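Local atomic coordinates of Oxidored_FMN domain-containing protein ([Pseudomonas] geniculata N1, PDB entry 6L6J), a protein that probably oxidises the nicotine-pathway amine 6-hydroxypseudooxynicotine, using a bound FMN and a [4Fe-4S] cluster, and also holds ADP. Residues H29-G34 with A43-R48; L38-A43 with E371-W376; C57-M62 with P73-Y78. One frame throughout, in Å; residues are numbered along the deposited sequence.

Contact 1: residues H29-G34 with A43-R48; sequences HATAMG and AFRKAR. With FMN (flavin mononucleotide), chain B.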
loop_
_atom_site.group_PDB
_atom_site.type_symbol
_atom_site.label_atom_id
_atom_site.label_comp_id
_atom_site.label_asym_id
_atom_site.label_seq_id
_atom_site.Cartn_x
_atom_site.Cartn_y
_atom_site.Cartn_z
ATOM N N HIS A 29 -6.186 6.695 -6.699
ATOM C CA HIS A 29 -5.004 6.300 -5.904
ATOM C C HIS A 29 -3.741 6.662 -6.691
ATOM O O HIS A 29 -3.639 6.229 -7.897
ATOM C CB HIS A 29 -5.100 4.825 -5.491
ATOM C CG HIS A 29 -4.510 3.873 -6.470
ATOM N ND1 HIS A 29 -3.152 3.794 -6.666
ATOM C CD2 HIS A 29 -5.080 2.954 -7.278
ATOM C CE1 HIS A 29 -2.901 2.875 -7.576
ATOM N NE2 HIS A 29 -4.069 2.320 -7.955
ATOM N N ALA A 30 -2.861 7.452 -6.059
ATOM C CA ALA A 30 -1.595 7.963 -6.633
ATOM C C ALA A 30 -0.707 6.787 -7.003
ATOM O O ALA A 30 -0.728 5.778 -6.288
ATOM C CB ALA A 30 -0.888 8.873 -5.664
ATOM N N THR A 31 0.047 6.940 -8.087
ATOM C CA THR A 31 1.025 5.929 -8.573
ATOM C C THR A 31 2.453 6.479 -8.496
ATOM O O THR A 31 3.385 5.681 -8.762
ATOM C CB THR A 31 0.661 5.492 -9.998
ATOM O OG1 THR A 31 0.308 6.682 -10.702
ATOM C CG2 THR A 31 -0.460 4.476 -10.022
ATOM N N ALA A 32 2.604 7.772 -8.170
ATOM C CA ALA A 32 3.895 8.504 -8.115
ATOM C C ALA A 32 4.628 8.445 -9.460
ATOM O O ALA A 32 5.857 8.440 -9.460
ATOM C CB ALA A 32 4.754 7.957 -7.004
ATOM N N MET A 33 3.883 8.316 -10.548
ATOM C CA MET A 33 4.294 8.647 -11.934
ATOM C C MET A 33 3.448 9.856 -12.321
ATOM O O MET A 33 2.187 9.775 -12.139
ATOM C CB MET A 33 3.963 7.522 -12.923
ATOM C CG MET A 33 4.152 6.137 -12.385
ATOM S SD MET A 33 2.856 5.019 -12.950
ATOM C CE MET A 33 3.482 3.485 -12.265
ATOM N N GLY A 34 4.052 10.933 -12.791
ATOM C CA GLY A 34 3.270 12.150 -13.083
ATOM C C GLY A 34 3.119 12.335 -14.578
ATOM O O GLY A 34 3.046 11.311 -15.297
ATOM N N ALA A 43 0.385 2.666 -19.091
ATOM C CA ALA A 43 0.541 1.191 -18.954
ATOM C C ALA A 43 -0.087 0.718 -17.625
ATOM O O ALA A 43 -0.735 -0.349 -17.587
ATOM C CB ALA A 43 2.013 0.823 -19.038
ATOM N N PHE A 44 0.098 1.483 -16.551
ATOM C CA PHE A 44 -0.479 1.158 -15.228
ATOM C C PHE A 44 -1.992 1.089 -15.379
ATOM O O PHE A 44 -2.537 0.037 -15.117
ATOM C CB PHE A 44 -0.070 2.155 -14.137
ATOM C CG PHE A 44 -0.536 1.722 -12.771
ATOM C CD1 PHE A 44 0.225 0.845 -12.002
ATOM C CD2 PHE A 44 -1.769 2.143 -12.272
ATOM C CE1 PHE A 44 -0.225 0.407 -10.762
ATOM C CE2 PHE A 44 -2.222 1.700 -11.035
ATOM C CZ PHE A 44 -1.449 0.833 -10.286
ATOM N N ARG A 45 -2.631 2.182 -15.783
ATOM C CA ARG A 45 -4.113 2.306 -15.835
ATOM C C ARG A 45 -4.676 1.327 -16.878
ATOM O O ARG A 45 -5.631 0.617 -16.564
ATOM C CB ARG A 45 -4.497 3.756 -16.141
ATOM C CG ARG A 45 -3.983 4.784 -15.144
ATOM C CD ARG A 45 -4.497 4.517 -13.757
ATOM N NE ARG A 45 -3.917 5.422 -12.786
ATOM C CZ ARG A 45 -4.061 5.338 -11.473
ATOM N NH1 ARG A 45 -4.794 4.374 -10.950
ATOM N NH2 ARG A 45 -3.487 6.236 -10.690
ATOM N N LYS A 46 -4.076 1.244 -18.062
ATOM C CA LYS A 46 -4.498 0.286 -19.128
ATOM C C LYS A 46 -4.763 -1.103 -18.512
ATOM O O LYS A 46 -5.829 -1.708 -18.803
ATOM C CB LYS A 46 -3.461 0.205 -20.252
ATOM C CG LYS A 46 -3.948 -0.450 -21.540
ATOM C CD LYS A 46 -2.876 -0.532 -22.642
ATOM C CE LYS A 46 -2.978 -1.770 -23.523
ATOM N NZ LYS A 46 -1.644 -2.362 -23.814
ATOM N N ALA A 47 -3.848 -1.597 -17.683
ATOM C CA ALA A 47 -3.903 -2.975 -17.144
ATOM C C ALA A 47 -5.216 -3.189 -16.370
ATOM O O ALA A 47 -5.773 -4.328 -16.368
ATOM C CB ALA A 47 -2.698 -3.243 -16.282
ATOM N N ARG A 48 -5.709 -2.133 -15.724
ATOM C CA ARG A 48 -6.918 -2.209 -14.855
ATOM C C ARG A 48 -8.194 -2.103 -15.713
ATOM O O ARG A 48 -9.181 -2.788 -15.398
ATOM C CB ARG A 48 -6.757 -1.197 -13.716
ATOM C CG ARG A 48 -6.081 -1.827 -12.510
ATOM C CD ARG A 48 -4.813 -1.142 -12.079
ATOM N NE ARG A 48 -3.868 -2.065 -11.487
ATOM C CZ ARG A 48 -2.610 -2.206 -11.874
ATOM N NH1 ARG A 48 -2.133 -1.490 -12.877
ATOM N NH2 ARG A 48 -1.809 -3.048 -11.238
HETATM N N1 FMN B . -7.054 8.464 -2.287
HETATM C C2 FMN B . -7.260 9.677 -2.893
HETATM O O2 FMN B . -8.349 10.229 -2.710
HETATM N N3 FMN B . -6.382 10.290 -3.697
HETATM C C4 FMN B . -5.190 9.731 -3.967
HETATM O O4 FMN B . -4.383 10.297 -4.701
HETATM C C4A FMN B . -4.857 8.425 -3.332
HETATM N N5 FMN B . -3.671 7.811 -3.557
HETATM C C5A FMN B . -3.448 6.590 -3.020
HETATM C C6 FMN B . -2.263 5.919 -3.308
HETATM C C7 FMN B . -2.053 4.665 -2.772
HETATM C C7M FMN B . -0.760 3.995 -3.036
HETATM C C8 FMN B . -3.072 4.019 -1.936
HETATM C C8M FMN B . -2.848 2.672 -1.312
HETATM C C9 FMN B . -4.245 4.661 -1.644
HETATM C C9A FMN B . -4.493 5.925 -2.161
HETATM N N10 FMN B . -5.708 6.580 -1.914
HETATM C C10 FMN B . -5.901 7.813 -2.485
HETATM C "C1'" FMN B . -6.793 5.980 -1.073
HETATM C "C2'" FMN B . -7.606 4.985 -1.879
HETATM O "O2'" FMN B . -8.300 5.723 -2.868
HETATM C "C3'" FMN B . -8.603 4.235 -1.047
HETATM O "O3'" FMN B . -9.571 5.158 -0.547
HETATM C "C4'" FMN B . -7.993 3.461 0.121
HETATM O "O4'" FMN B . -6.792 2.775 -0.307
HETATM C "C5'" FMN B . -8.998 2.491 0.726
HETATM O "O5'" FMN B . -9.363 1.552 -0.271
HETATM P P FMN B . -8.606 0.125 -0.375
HETATM O O1P FMN B . -8.908 -0.599 0.918
HETATM O O2P FMN B . -9.236 -0.478 -1.591
HETATM O O3P FMN B . -7.137 0.461 -0.553
#
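The Phe44 ring is sandwiched: methyl CG2 of Thr31 sits over one face, 3.6 Å from the ring centroid in a CH-pi contact, and the guanidinium NH1 of Arg48, one helical turn further on, lies over the centre of the other. At its edge the ring meets the imidazole of His29, with Phe44 CE2 3.6 Å from His29 NE2. The two rings touch rim to rim with planes 80° apart, so neither stacks on the other. Arg45 NH1 lies over one face of the imidazole, and FMN C6 approaches the imidazole edge. The Arg45 guanidinium in turn has Thr31 CG2 over a face and the carbonyl of His29 at its edge. There NH2 donates to His29 O in an almost straight bond of 2.8 Å, lying in the guanidinium plane; a salt bridge to Glu59 gives the same nitrogen a second, charged partner. A bend at chi2 (-60°) helps bring the Arg45 guanidinium to the loop. His29 ND1 also donates to the carbonyl O of the next residue, Ala30, at 3.2 Å, from above the carbonyl plane, which would limit rotation of the ring. Met33 CE adds an apolar contact, 4.2 Å from Phe44 CD1. Beside the flavin, Ala30 N lies 2.7 Å from FMN N5. All five touching residues are buried. The contact ties the loop after the first strand of the TIM barrel to the following helix, and that loop forms part of the FMN pocket in this NADH:flavin oxidoreductase-type domain.

Contact 2: residues L38-A43 with E371-W376; sequences LEEMIA and EHVSGW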
loop_
_atom_site.group_PDB
_atom_site.type_symbol
_atom_site.label_atom_id
_atom_site.label_comp_id
_atom_site.label_asym_id
_atom_site.label_seq_id
_atom_site.Cartn_x
_atom_site.Cartn_y
_atom_site.Cartn_z
ATOM N N LEU A 38 4.527 9.635 -18.214
ATOM C CA LEU A 38 3.205 9.413 -18.863
ATOM C C LEU A 38 3.028 7.923 -19.198
ATOM O O LEU A 38 1.929 7.388 -18.996
ATOM C CB LEU A 38 3.145 10.299 -20.113
ATOM C CG LEU A 38 1.773 10.504 -20.752
ATOM C CD1 LEU A 38 0.798 11.137 -19.775
ATOM C CD2 LEU A 38 1.899 11.353 -22.017
ATOM N N GLU A 39 4.075 7.281 -19.718
ATOM C CA GLU A 39 3.986 5.900 -20.262
ATOM C C GLU A 39 3.727 4.928 -19.106
ATOM O O GLU A 39 2.952 3.948 -19.293
ATOM C CB GLU A 39 5.244 5.579 -21.065
ATOM C CG GLU A 39 5.353 6.384 -22.352
ATOM C CD GLU A 39 4.416 5.925 -23.459
ATOM O OE1 GLU A 39 3.970 6.794 -24.258
ATOM O OE2 GLU A 39 4.130 4.696 -23.524
ATOM N N GLU A 40 4.330 5.213 -17.951
ATOM C CA GLU A 40 4.147 4.441 -16.688
ATOM C C GLU A 40 2.655 4.498 -16.305
ATOM O O GLU A 40 2.017 3.433 -16.151
ATOM C CB GLU A 40 5.093 4.976 -15.609
ATOM C CG GLU A 40 6.542 5.037 -16.065
ATOM C CD GLU A 40 7.608 5.209 -14.990
ATOM O OE1 GLU A 40 7.255 5.531 -13.824
ATOM O OE2 GLU A 40 8.808 5.071 -15.340
ATOM N N MET A 41 2.120 5.710 -16.182
ATOM C CA MET A 41 0.698 5.997 -15.883
ATOM C C MET A 41 -0.222 5.276 -16.884
ATOM O O MET A 41 -1.100 4.525 -16.447
ATOM C CB MET A 41 0.505 7.507 -15.964
ATOM C CG MET A 41 -0.893 7.966 -15.716
ATOM S SD MET A 41 -0.814 9.761 -15.536
ATOM C CE MET A 41 -0.290 9.854 -13.827
ATOM N N ILE A 42 0.003 5.476 -18.186
ATOM C CA ILE A 42 -0.765 4.839 -19.294
ATOM C C ILE A 42 -0.772 3.319 -19.082
ATOM O O ILE A 42 -1.856 2.778 -18.899
ATOM C CB ILE A 42 -0.217 5.278 -20.671
ATOM C CG1 ILE A 42 -0.723 6.672 -21.051
ATOM C CG2 ILE A 42 -0.535 4.281 -21.766
ATOM C CD1 ILE A 42 0.104 7.362 -22.138
ATOM N N ALA A 43 0.385 2.666 -19.091
ATOM C CA ALA A 43 0.541 1.191 -18.954
ATOM C C ALA A 43 -0.087 0.718 -17.625
ATOM O O ALA A 43 -0.735 -0.349 -17.587
ATOM C CB ALA A 43 2.013 0.823 -19.038
ATOM N N GLU A 371 4.784 -2.136 -15.473
ATOM C CA GLU A 371 4.059 -2.430 -16.749
ATOM C C GLU A 371 4.859 -1.853 -17.940
ATOM O O GLU A 371 5.087 -2.590 -18.936
ATOM C CB GLU A 371 2.625 -1.877 -16.717
ATOM C CG GLU A 371 1.728 -2.481 -15.639
ATOM C CD GLU A 371 1.690 -1.793 -14.273
ATOM O OE1 GLU A 371 2.516 -0.906 -13.989
ATOM O OE2 GLU A 371 0.818 -2.170 -13.467
ATOM N N HIS A 372 5.322 -0.596 -17.822
ATOM C CA HIS A 372 6.116 0.118 -18.861
ATOM C C HIS A 372 7.613 -0.090 -18.628
ATOM O O HIS A 372 8.266 -0.444 -19.595
ATOM C CB HIS A 372 5.799 1.615 -18.908
ATOM C CG HIS A 372 6.721 2.346 -19.819
ATOM N ND1 HIS A 372 6.526 2.389 -21.192
ATOM C CD2 HIS A 372 7.887 3.005 -19.577
ATOM C CE1 HIS A 372 7.510 3.085 -21.753
ATOM N NE2 HIS A 372 8.361 3.474 -20.783
ATOM N N VAL A 373 8.124 0.148 -17.414
ATOM C CA VAL A 373 9.589 0.179 -17.098
ATOM C C VAL A 373 10.233 -1.161 -17.485
ATOM O O VAL A 373 11.358 -1.174 -18.030
ATOM C CB VAL A 373 9.869 0.497 -15.613
ATOM C CG1 VAL A 373 11.272 0.081 -15.199
ATOM C CG2 VAL A 373 9.657 1.970 -15.276
ATOM N N SER A 374 9.553 -2.262 -17.209
ATOM C CA SER A 374 10.116 -3.623 -17.354
ATOM C C SER A 374 9.386 -4.439 -18.433
ATOM O O SER A 374 9.913 -5.509 -18.783
ATOM C CB SER A 374 10.103 -4.315 -16.016
ATOM O OG SER A 374 10.945 -3.647 -15.084
ATOM N N GLY A 375 8.235 -3.970 -18.940
ATOM C CA GLY A 375 7.317 -4.749 -19.806
ATOM C C GLY A 375 6.643 -5.937 -19.105
ATOM O O GLY A 375 6.337 -6.920 -19.795
ATOM N N TRP A 376 6.397 -5.862 -17.788
ATOM C CA TRP A 376 5.757 -6.940 -16.978
ATOM C C TRP A 376 4.240 -6.776 -16.982
ATOM O O TRP A 376 3.749 -5.688 -16.617
ATOM C CB TRP A 376 6.267 -6.948 -15.538
ATOM C CG TRP A 376 7.702 -7.352 -15.417
ATOM C CD1 TRP A 376 8.517 -7.807 -16.409
ATOM C CD2 TRP A 376 8.495 -7.368 -14.218
ATOM N NE1 TRP A 376 9.761 -8.083 -15.916
ATOM C CE2 TRP A 376 9.782 -7.820 -14.578
ATOM C CE3 TRP A 376 8.252 -7.024 -12.885
ATOM C CZ2 TRP A 376 10.808 -7.975 -13.646
ATOM C CZ3 TRP A 376 9.273 -7.149 -11.971
ATOM C CH2 TRP A 376 10.526 -7.634 -12.345
HETATM O O HOH W 1 3.561 1.292 -15.629
#
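His372 turns its CG away from the backbone N (chi1 172°), which brings its ring onto the side chain of Glu39. Glu39 CB rests over one face of the imidazole, 3.5 Å from the ring centroid and offset toward the rim, a CH-pi contact. The Glu39 carboxylate passes at a slant to the imidazole, OE2 staying 4.1 Å from His372 ND1, while OE1 forms a salt bridge with Arg88. One turn along the helix, Ala43 CB packs on Glu371 CB at 3.6 Å. Through its extended side chain, Glu40 OE2 meets methyl CG2 of Val373 at 3.2 Å. No direct hydrogen bond joins the two segments; a water does so instead, donating to Glu40 O at 2.7 Å and to Glu371 OE1 at 2.9 Å, and weakly accepting from His372 N. The other carboxylate oxygen of Glu371 pairs with Arg48, further along the same helix. The contact therefore lays the loop between helix 349-355 and strand 390-394 against the first turns of helix 38-51, while helix 83-94 flanks that helix through Leu38 and Ile42, and helix 653-666 packs against Trp376 further along the loop.

Contact 3: residues C57-M62 with P73-Y78; sequences CLEETM and PDPRMY. With FMN (flavin mononucleotide), chain B; SO4 (sulfate ion), chain G.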
loop_
_atom_site.group_PDB
_atom_site.type_symbol
_atom_site.label_atom_id
_atom_site.label_comp_id
_atom_site.label_asym_id
_atom_site.label_seq_id
_atom_site.Cartn_x
_atom_site.Cartn_y
_atom_site.Cartn_z
ATOM N N CYS A 57 -9.854 5.418 -12.300
ATOM C CA CYS A 57 -9.761 6.831 -11.859
ATOM C C CYS A 57 -8.294 7.245 -11.779
ATOM O O CYS A 57 -7.430 6.445 -11.322
ATOM C CB CYS A 57 -10.421 7.053 -10.505
ATOM S SG CYS A 57 -12.220 7.268 -10.549
ATOM N N LEU A 58 -8.017 8.478 -12.191
ATOM C CA LEU A 58 -6.693 9.117 -11.975
ATOM C C LEU A 58 -6.715 9.745 -10.594
ATOM O O LEU A 58 -7.818 10.141 -10.145
ATOM C CB LEU A 58 -6.384 10.119 -13.087
ATOM C CG LEU A 58 -5.338 9.621 -14.076
ATOM C CD1 LEU A 58 -5.664 8.217 -14.560
ATOM C CD2 LEU A 58 -5.193 10.586 -15.251
ATOM N N GLU A 59 -5.534 9.755 -9.968
ATOM C CA GLU A 59 -5.265 10.209 -8.580
ATOM C C GLU A 59 -5.428 11.736 -8.506
ATOM O O GLU A 59 -5.873 12.351 -9.517
ATOM C CB GLU A 59 -3.853 9.779 -8.168
ATOM C CG GLU A 59 -2.727 10.438 -8.965
ATOM C CD GLU A 59 -2.031 9.553 -10.001
ATOM O OE1 GLU A 59 -2.755 8.873 -10.771
ATOM O OE2 GLU A 59 -0.752 9.557 -10.064
ATOM N N GLU A 60 -5.071 12.327 -7.359
ATOM C CA GLU A 60 -5.189 13.791 -7.109
ATOM C C GLU A 60 -4.589 14.542 -8.302
ATOM O O GLU A 60 -3.404 14.423 -8.534
ATOM C CB GLU A 60 -4.583 14.196 -5.765
ATOM C CG GLU A 60 -3.156 13.729 -5.517
ATOM C CD GLU A 60 -2.567 14.332 -4.249
ATOM O OE1 GLU A 60 -3.368 14.773 -3.352
ATOM O OE2 GLU A 60 -1.317 14.381 -4.156
ATOM N N THR A 61 -5.426 15.219 -9.082
ATOM C CA THR A 61 -5.020 15.922 -10.324
ATOM C C THR A 61 -5.051 17.429 -10.061
ATOM O O THR A 61 -6.160 17.986 -9.923
ATOM C CB THR A 61 -5.920 15.486 -11.479
ATOM O OG1 THR A 61 -5.637 14.096 -11.630
ATOM C CG2 THR A 61 -5.680 16.262 -12.755
ATOM N N MET A 62 -3.886 18.054 -9.964
ATOM C CA MET A 62 -3.754 19.407 -9.377
ATOM C C MET A 62 -4.442 20.429 -10.282
ATOM O O MET A 62 -4.107 20.472 -11.488
ATOM C CB MET A 62 -2.276 19.761 -9.203
ATOM C CG MET A 62 -1.576 18.801 -8.257
ATOM S SD MET A 62 -2.295 18.858 -6.604
ATOM C CE MET A 62 -3.272 17.376 -6.541
ATOM N N PRO A 73 5.295 13.235 -7.809
ATOM C CA PRO A 73 4.770 13.569 -9.128
ATOM C C PRO A 73 3.313 13.111 -9.314
ATOM O O PRO A 73 3.067 11.926 -9.181
ATOM C CB PRO A 73 5.702 12.847 -10.112
ATOM C CG PRO A 73 6.343 11.738 -9.322
ATOM C CD PRO A 73 6.208 12.089 -7.851
ATOM N N ASP A 74 2.431 14.065 -9.640
ATOM C CA ASP A 74 0.966 13.912 -9.808
ATOM C C ASP A 74 0.550 14.328 -11.215
ATOM O O ASP A 74 1.261 15.090 -11.867
ATOM C CB ASP A 74 0.198 14.804 -8.834
ATOM C CG ASP A 74 0.099 14.212 -7.454
ATOM O OD1 ASP A 74 0.402 12.990 -7.342
ATOM O OD2 ASP A 74 -0.277 14.976 -6.506
ATOM N N PRO A 75 -0.628 13.884 -11.706
ATOM C CA PRO A 75 -1.251 14.496 -12.874
ATOM C C PRO A 75 -1.562 15.968 -12.596
ATOM O O PRO A 75 -1.716 16.309 -11.445
ATOM C CB PRO A 75 -2.564 13.729 -13.077
ATOM C CG PRO A 75 -2.327 12.429 -12.374
ATOM C CD PRO A 75 -1.403 12.749 -11.211
ATOM N N ARG A 76 -1.651 16.774 -13.652
ATOM C CA ARG A 76 -1.987 18.221 -13.567
ATOM C C ARG A 76 -3.036 18.566 -14.630
ATOM O O ARG A 76 -2.968 18.030 -15.752
ATOM C CB ARG A 76 -0.725 19.059 -13.774
ATOM C CG ARG A 76 0.388 18.787 -12.769
ATOM C CD ARG A 76 1.771 18.945 -13.392
ATOM N NE ARG A 76 2.752 19.320 -12.401
ATOM C CZ ARG A 76 3.806 20.093 -12.615
ATOM N NH1 ARG A 76 4.047 20.598 -13.818
ATOM N NH2 ARG A 76 4.597 20.397 -11.598
ATOM N N MET A 77 -3.965 19.447 -14.285
ATOM C CA MET A 77 -5.026 19.914 -15.205
ATOM C C MET A 77 -5.202 21.423 -15.006
ATOM O O MET A 77 -6.333 21.896 -15.120
ATOM C CB MET A 77 -6.324 19.136 -14.936
ATOM C CG MET A 77 -7.289 19.076 -16.107
ATOM S SD MET A 77 -6.649 18.107 -17.477
ATOM C CE MET A 77 -7.665 16.653 -17.284
ATOM N N TYR A 78 -4.113 22.154 -14.756
ATOM C CA TYR A 78 -4.139 23.627 -14.504
ATOM C C TYR A 78 -3.666 24.382 -15.739
ATOM O O TYR A 78 -3.616 25.614 -15.679
ATOM C CB TYR A 78 -3.317 24.061 -13.284
ATOM C CG TYR A 78 -1.863 23.658 -13.253
ATOM C CD1 TYR A 78 -0.930 24.233 -14.100
ATOM C CD2 TYR A 78 -1.409 22.731 -12.313
ATOM C CE1 TYR A 78 0.412 23.885 -14.028
ATOM C CE2 TYR A 78 -0.076 22.368 -12.229
ATOM C CZ TYR A 78 0.839 22.951 -13.084
ATOM O OH TYR A 78 2.140 22.551 -13.001
HETATM N N1 FMN B . -7.054 8.464 -2.287
HETATM C C2 FMN B . -7.260 9.677 -2.893
HETATM O O2 FMN B . -8.349 10.229 -2.710
HETATM N N3 FMN B . -6.382 10.290 -3.697
HETATM C C4 FMN B . -5.190 9.731 -3.967
HETATM O O4 FMN B . -4.383 10.297 -4.701
HETATM C C4A FMN B . -4.857 8.425 -3.332
HETATM N N5 FMN B . -3.671 7.811 -3.557
HETATM C C5A FMN B . -3.448 6.590 -3.020
HETATM C C6 FMN B . -2.263 5.919 -3.308
HETATM C C7 FMN B . -2.053 4.665 -2.772
HETATM C C7M FMN B . -0.760 3.995 -3.036
HETATM C C8 FMN B . -3.072 4.019 -1.936
HETATM C C8M FMN B . -2.848 2.672 -1.312
HETATM C C9 FMN B . -4.245 4.661 -1.644
HETATM C C9A FMN B . -4.493 5.925 -2.161
HETATM N N10 FMN B . -5.708 6.580 -1.914
HETATM C C10 FMN B . -5.901 7.813 -2.485
HETATM C "C1'" FMN B . -6.793 5.980 -1.073
HETATM C "C2'" FMN B . -7.606 4.985 -1.879
HETATM O "O2'" FMN B . -8.300 5.723 -2.868
HETATM C "C3'" FMN B . -8.603 4.235 -1.047
HETATM O "O3'" FMN B . -9.571 5.158 -0.547
HETATM C "C4'" FMN B . -7.993 3.461 0.121
HETATM O "O4'" FMN B . -6.792 2.775 -0.307
HETATM C "C5'" FMN B . -8.998 2.491 0.726
HETATM O "O5'" FMN B . -9.363 1.552 -0.271
HETATM P P FMN B . -8.606 0.125 -0.375
HETATM O O1P FMN B . -8.908 -0.599 0.918
HETATM O O2P FMN B . -9.236 -0.478 -1.591
HETATM O O3P FMN B . -7.137 0.461 -0.553
HETATM S S SO4 G . 6.796 22.668 -15.747
HETATM O O1 SO4 G . 5.941 22.293 -16.862
HETATM O O2 SO4 G . 7.666 23.746 -16.137
HETATM O O3 SO4 G . 5.999 23.090 -14.627
HETATM O O4 SO4 G . 7.600 21.543 -15.349
HETATM O O HOH W 2 1.004 10.264 -8.231
#
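Strand 55-62, the second of the TIM barrel, carries part of the FMN site near its C-terminal end, and residues 73-78, in the loop that follows, cross beside that end, the two directions 56° apart. A single beta bridge pairs Met62 with Arg76: Met62 N donates to Pro75 O at 3.2 Å, and Met77 N to Met62 O at 3.0 Å in a nearly straight bond. The Pro75 ring wedges between Glu59 and Thr61. Its CD lies 3.5 Å from Glu59 OE2, while Pro75 CB faces Thr61 OG1, a hydroxyl that donates to Glu59 O. Thr61 CG2 points instead to Met77 CB, 3.7 Å away. Glu59 CG lies between its backbone N and carbonyl carbon (chi1 65°), and a bend at chi2 lays the carboxylate against the proline; a water lies within reach of both Glu59 OE2 and Pro73 O, and OE1 forms a salt bridge with Arg45. With an alanine here the carboxylate is gone, which is likely to leave Arg45 without this charge partner and open a gap beside the Pro75 ring. Glu60 OE2, hydrogen-bonded to His69, comes 2.6 Å from Asp74 OD2, the carboxylate planes 81° apart, and Glu60 N makes a weak bond of 3.4 Å to FMN O4. Arg76 NH1, hydrogen-bonded to Tyr82, also donates to a sulfate, probably from the crystallisation liquor. The next barrel strand, 99-105, pairs with Leu58 and Thr61; helix 83-94 packs on Leu58 and Met77, and helix 38-51 brings Met41 against Pro75.

How the contacts relate
Contacts 1 and 3 are buried and both border the flavin, whereas contact 2 lies at the surface. Helix 38-51 serves contacts 1 and 2, which share Ala43, and strand 55-62, used by contact 3, follows that helix in the chain. The chemistry changes accordingly: rings and a guanidinium layered in contact 1, backbone bridging and a wedged proline in contact 3, and water-mediated polar links with a single imidazole face in contact 2. Salt bridges run from one contact to the next, Arg45 to Glu59 between contacts 1 and 3 and Arg48 to Glu371 between contacts 1 and 2, while Met41 of contact 2's helical segment packs on Pro75 of contact 3.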